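Side-chain contacts in carbonic anhydrase (Sordaria macrospora, PDB 4O1J), which probably catalyses the reversible hydration of carbon dioxide to hydrogencarbonate, using one zinc ion in each subunit of a tetramer: residues L165-E168 against A169-V173; G125-G128 against G129-T133. One frame throughout, in Å; residues are numbered along the deposited sequence.

Contact 1 (L165-E168 against A169-V173)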
loop_
_atom_site.group_PDB
_atom_site.type_symbol
_atom_site.label_atom_id
_atom_site.label_comp_id
_atom_site.label_asym_id
_atom_site.label_seq_id
_atom_site.Cartn_x
_atom_site.Cartn_y
_atom_site.Cartn_z
ATOM N N LEU A 165 -2.075 -5.207 -23.131
ATOM C CA LEU A 165 -2.319 -3.794 -22.880
ATOM C C LEU A 165 -1.876 -3.481 -21.461
ATOM O O LEU A 165 -1.366 -2.389 -21.178
ATOM C CB LEU A 165 -3.794 -3.439 -23.069
ATOM C CG LEU A 165 -4.372 -3.541 -24.480
ATOM C CD1 LEU A 165 -5.880 -3.367 -24.437
ATOM C CD2 LEU A 165 -3.737 -2.517 -25.395
ATOM N N ASN A 166 -2.052 -4.461 -20.578
ATOM C CA ASN A 166 -1.602 -4.318 -19.202
ATOM C C ASN A 166 -0.082 -4.199 -19.114
ATOM O O ASN A 166 0.446 -3.374 -18.349
ATOM C CB ASN A 166 -2.084 -5.500 -18.365
ATOM C CG ASN A 166 -1.685 -5.381 -16.914
ATOM O OD1 ASN A 166 -2.058 -4.424 -16.234
ATOM N ND2 ASN A 166 -0.922 -6.356 -16.426
ATOM N N VAL A 167 0.624 -4.994 -19.915
ATOM C CA VAL A 167 2.076 -4.855 -19.973
ATOM C C VAL A 167 2.475 -3.466 -20.452
ATOM O O VAL A 167 3.382 -2.845 -19.895
ATOM C CB VAL A 167 2.721 -5.896 -20.904
ATOM C CG1 VAL A 167 4.226 -5.646 -21.035
ATOM C CG2 VAL A 167 2.463 -7.285 -20.384
ATOM N N GLU A 168 1.796 -2.979 -21.486
ATOM C CA GLU A 168 2.111 -1.660 -22.031
ATOM C C GLU A 168 1.928 -0.547 -20.982
ATOM O O GLU A 168 2.783 0.358 -20.834
ATOM C CB GLU A 168 1.247 -1.394 -23.269
ATOM C CG GLU A 168 1.729 -2.151 -24.510
ATOM C CD GLU A 168 0.717 -2.151 -25.650
ATOM O OE1 GLU A 168 -0.342 -1.502 -25.509
ATOM O OE2 GLU A 168 0.979 -2.805 -26.688
ATOM N N ALA A 169 0.832 -0.636 -20.230
ATOM C CA ALA A 169 0.544 0.366 -19.208
ATOM C C ALA A 169 1.604 0.316 -18.108
ATOM O O ALA A 169 2.112 1.363 -17.646
ATOM C CB ALA A 169 -0.848 0.150 -18.625
ATOM N N GLY A 170 1.963 -0.906 -17.716
ATOM C CA GLY A 170 2.942 -1.080 -16.663
ATOM C C GLY A 170 4.289 -0.524 -17.088
ATOM O O GLY A 170 5.016 0.062 -16.280
ATOM N N ILE A 171 4.614 -0.693 -18.369
ATOM C CA ILE A 171 5.838 -0.127 -18.914
ATOM C C ILE A 171 5.806 1.391 -18.775
ATOM O O ILE A 171 6.775 1.977 -18.300
ATOM C CB ILE A 171 6.047 -0.512 -20.391
ATOM C CG1 ILE A 171 6.431 -1.988 -20.509
ATOM C CG2 ILE A 171 7.146 0.336 -21.010
ATOM C CD1 ILE A 171 7.781 -2.320 -19.917
ATOM N N LYS A 172 4.690 2.022 -19.153
ATOM C CA LYS A 172 4.579 3.484 -19.002
ATOM C C LYS A 172 4.858 3.933 -17.558
ATOM O O LYS A 172 5.636 4.884 -17.316
ATOM C CB LYS A 172 3.195 3.964 -19.443
ATOM C CG LYS A 172 2.959 3.807 -20.942
ATOM C CD LYS A 172 1.540 4.172 -21.327
ATOM C CE LYS A 172 1.246 3.784 -22.767
ATOM N NZ LYS A 172 -0.181 4.016 -23.129
ATOM N N VAL A 173 4.261 3.217 -16.603
ATOM C CA VAL A 173 4.488 3.517 -15.189
ATOM C C VAL A 173 5.968 3.368 -14.790
ATOM O O VAL A 173 6.526 4.246 -14.120
ATOM C CB VAL A 173 3.634 2.617 -14.275
ATOM C CG1 VAL A 173 3.974 2.863 -12.807
ATOM C CG2 VAL A 173 2.155 2.859 -14.529
#

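Contact 2 (G125-G128 against G129-T133)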
loop_
_atom_site.group_PDB
_atom_site.type_symbol
_atom_site.label_atom_id
_atom_site.label_comp_id
_atom_site.label_asym_id
_atom_site.label_seq_id
_atom_site.Cartn_x
_atom_site.Cartn_y
_atom_site.Cartn_z
ATOM N N GLY A 125 -18.295 -9.211 -12.665
ATOM C CA GLY A 125 -18.720 -9.570 -11.327
ATOM C C GLY A 125 -17.695 -9.121 -10.310
ATOM O O GLY A 125 -16.550 -8.845 -10.659
ATOM N N ARG A 126 -18.104 -9.030 -9.050
ATOM C CA ARG A 126 -17.152 -8.763 -7.988
ATOM C C ARG A 126 -16.327 -10.016 -7.762
ATOM O O ARG A 126 -16.870 -11.091 -7.519
ATOM C CB ARG A 126 -17.862 -8.345 -6.701
ATOM C CG ARG A 126 -18.544 -6.995 -6.797
ATOM C CD ARG A 126 -18.434 -6.201 -5.505
ATOM N NE ARG A 126 -17.176 -5.461 -5.418
ATOM C CZ ARG A 126 -16.978 -4.407 -4.629
ATOM N NH1 ARG A 126 -17.961 -3.955 -3.860
ATOM N NH2 ARG A 126 -15.797 -3.799 -4.612
ATOM N N ILE A 127 -15.012 -9.878 -7.854
ATOM C CA ILE A 127 -14.125 -10.999 -7.581
ATOM C C ILE A 127 -14.040 -11.209 -6.073
ATOM O O ILE A 127 -13.735 -12.305 -5.598
ATOM C CB ILE A 127 -12.735 -10.768 -8.188
ATOM C CG1 ILE A 127 -12.877 -10.486 -9.683
ATOM C CG2 ILE A 127 -11.832 -11.970 -7.964
ATOM C CD1 ILE A 127 -11.575 -10.232 -10.375
ATOM N N GLY A 128 -14.336 -10.150 -5.325
ATOM C CA GLY A 128 -14.367 -10.222 -3.878
ATOM C C GLY A 128 -13.052 -9.887 -3.201
ATOM O O GLY A 128 -11.982 -9.893 -3.822
ATOM N N GLY A 129 -13.147 -9.588 -1.908
ATOM C CA GLY A 129 -11.999 -9.229 -1.102
ATOM C C GLY A 129 -11.245 -8.035 -1.644
ATOM O O GLY A 129 -11.824 -7.055 -2.120
ATOM N N VAL A 130 -9.930 -8.136 -1.557
ATOM C CA VAL A 130 -9.012 -7.084 -1.958
ATOM C C VAL A 130 -8.800 -7.018 -3.477
ATOM O O VAL A 130 -8.353 -5.997 -4.004
ATOM C CB VAL A 130 -7.664 -7.286 -1.228
ATOM C CG1 VAL A 130 -6.509 -7.542 -2.202
ATOM C CG2 VAL A 130 -7.388 -6.125 -0.291
ATOM N N LEU A 131 -9.148 -8.103 -4.169
ATOM C CA LEU A 131 -8.791 -8.295 -5.579
ATOM C C LEU A 131 -9.354 -7.268 -6.567
ATOM O O LEU A 131 -8.697 -6.938 -7.546
ATOM C CB LEU A 131 -9.203 -9.703 -6.018
ATOM C CG LEU A 131 -8.274 -10.809 -5.498
ATOM C CD1 LEU A 131 -8.986 -12.148 -5.389
ATOM C CD2 LEU A 131 -7.055 -10.935 -6.398
ATOM N N ASP A 132 -10.558 -6.766 -6.332
ATOM C CA ASP A 132 -11.122 -5.753 -7.223
ATOM C C ASP A 132 -10.297 -4.463 -7.176
ATOM O O ASP A 132 -10.095 -3.789 -8.195
ATOM C CB ASP A 132 -12.575 -5.483 -6.850
ATOM C CG ASP A 132 -13.413 -6.748 -6.860
ATOM O OD1 ASP A 132 -14.049 -7.050 -7.896
ATOM O OD2 ASP A 132 -13.417 -7.452 -5.827
ATOM N N THR A 133 -9.763 -4.168 -5.996
ATOM C CA THR A 133 -8.942 -2.986 -5.804
ATOM C C THR A 133 -7.566 -3.173 -6.425
ATOM O O THR A 133 -7.056 -2.269 -7.085
ATOM C CB THR A 133 -8.786 -2.649 -4.301
ATOM O OG1 THR A 133 -10.077 -2.392 -3.731
ATOM C CG2 THR A 133 -7.902 -1.427 -4.103
#

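Contact 1 (L165-E168 against A169-V173)
Leu165 to Lys172 wind through just over two turns of one alpha helix, and each of the first four residues offers its carbonyl to the amide four places on. Ala169 N donates to Leu165 O at 3.0 Å and Gly170 N to Asn166 O at 3.0 Å. The next two bonds match them: Ile171 N reaches Val167 O at 2.9 Å, and Lys172 N reaches Glu168 O at 3.0 Å. These four i to i+4 bonds pair the carbonyls of 165-168 with the amides of 169-172, in a stretch that is largely buried.

The side chains add modest contacts along the same helix. In Ile171, CG1 stands anti to the carbonyl carbon and beside the backbone N (chi1 -72°), which turns this branch back along the helix. It meets Val167 CG1 at 4.3 Å, a loose apolar contact between two branched residues suited to a buried face. Ala169 CB lies 3.6 Å from Leu165 O. On the more open side, the extended chain of Lys172 starts beside the preceding turn, with CG 3.5 Å from Glu168 O. The opposite charges do not pair directly: Glu168 OE1 and Lys172 NZ are 6.0 Å apart, so any attraction is probably weak.

Residue type follows position around the helix. Leu165 and Ala169, one turn apart, both pack on Val141 of helix 136-144, the one with a branched chain and the other with a single methyl. Asn166 rests on Leu138 of that helix and on Asn82 and Ile83 of a loop. Glu168 and Ile171 touch Cys208 of strand 208-209, so this part of helix 155-176 meets both helix 136-144 and strand 208-209, near the end of the modelled chain.

Contact 2 (G125-G128 against G129-T133)
Asp132 reaches back from the helix 131-134 region to the backbone of Ile127 and Gly128. From CB, chi1 of -56° places CG beside its own backbone N, directing the carboxylate toward the preceding loop, where CG lies 3.7 Å from Ile127 N. At the tip the two oxygens part company. OD1 takes the N-H of Ile127 at 3.0 Å through its syn lone pair, in a fairly straight bond (158°). OD2 accepts from Gly128 N at 2.9 Å, but this bond is weak and bent (130°). The Arg126 guanidinium has Asp132 CG at its edge, near its plane; NE stays 4.3 Å from OD2, beyond a salt bridge.

Beside this polar grip, Ile127 CG2 packs 3.8 Å from Leu131 CD1, the two side chains crossing at about a right angle, and His101 of the second subunit packs on both. Gly128 to Leu131 make a type II' turn; Gly129 takes the positive phi of its second position, and at Gly128 a CB would collide with the carbonyl O of Ile127. Val130 N, within the turn, bonds Glu96 of that same subunit.

With an alanine at Asp132 both carboxylate oxygens go, and Ile127 N is likely to lose its acceptor and Gly128 N its weaker one, freeing the loop to shift. One short acid thus serves two successive amides, and the nearby arginine probably helps to stabilise its negative charge.

How the contacts relate
Contact 2 precedes contact 1 in the chain, and the two do not touch: their centres are 21 Å apart and their nearest atoms about 11 Å. Neither supplies a ligand to the zinc site of Cys56, His112 and Cys115, and contact 1 is the nearer to it. In contact 1 the side chain of Asn166 is about 8 Å from the zinc ion and about 6 Å from that of Cys115; in contact 2 the side chain of Leu131 is about 11 Å from the metal. Their surroundings differ. Residues 165-173 pack within their own subunit, whereas 125-133 meet all three other subunits, placing that turn where the tetramer comes together.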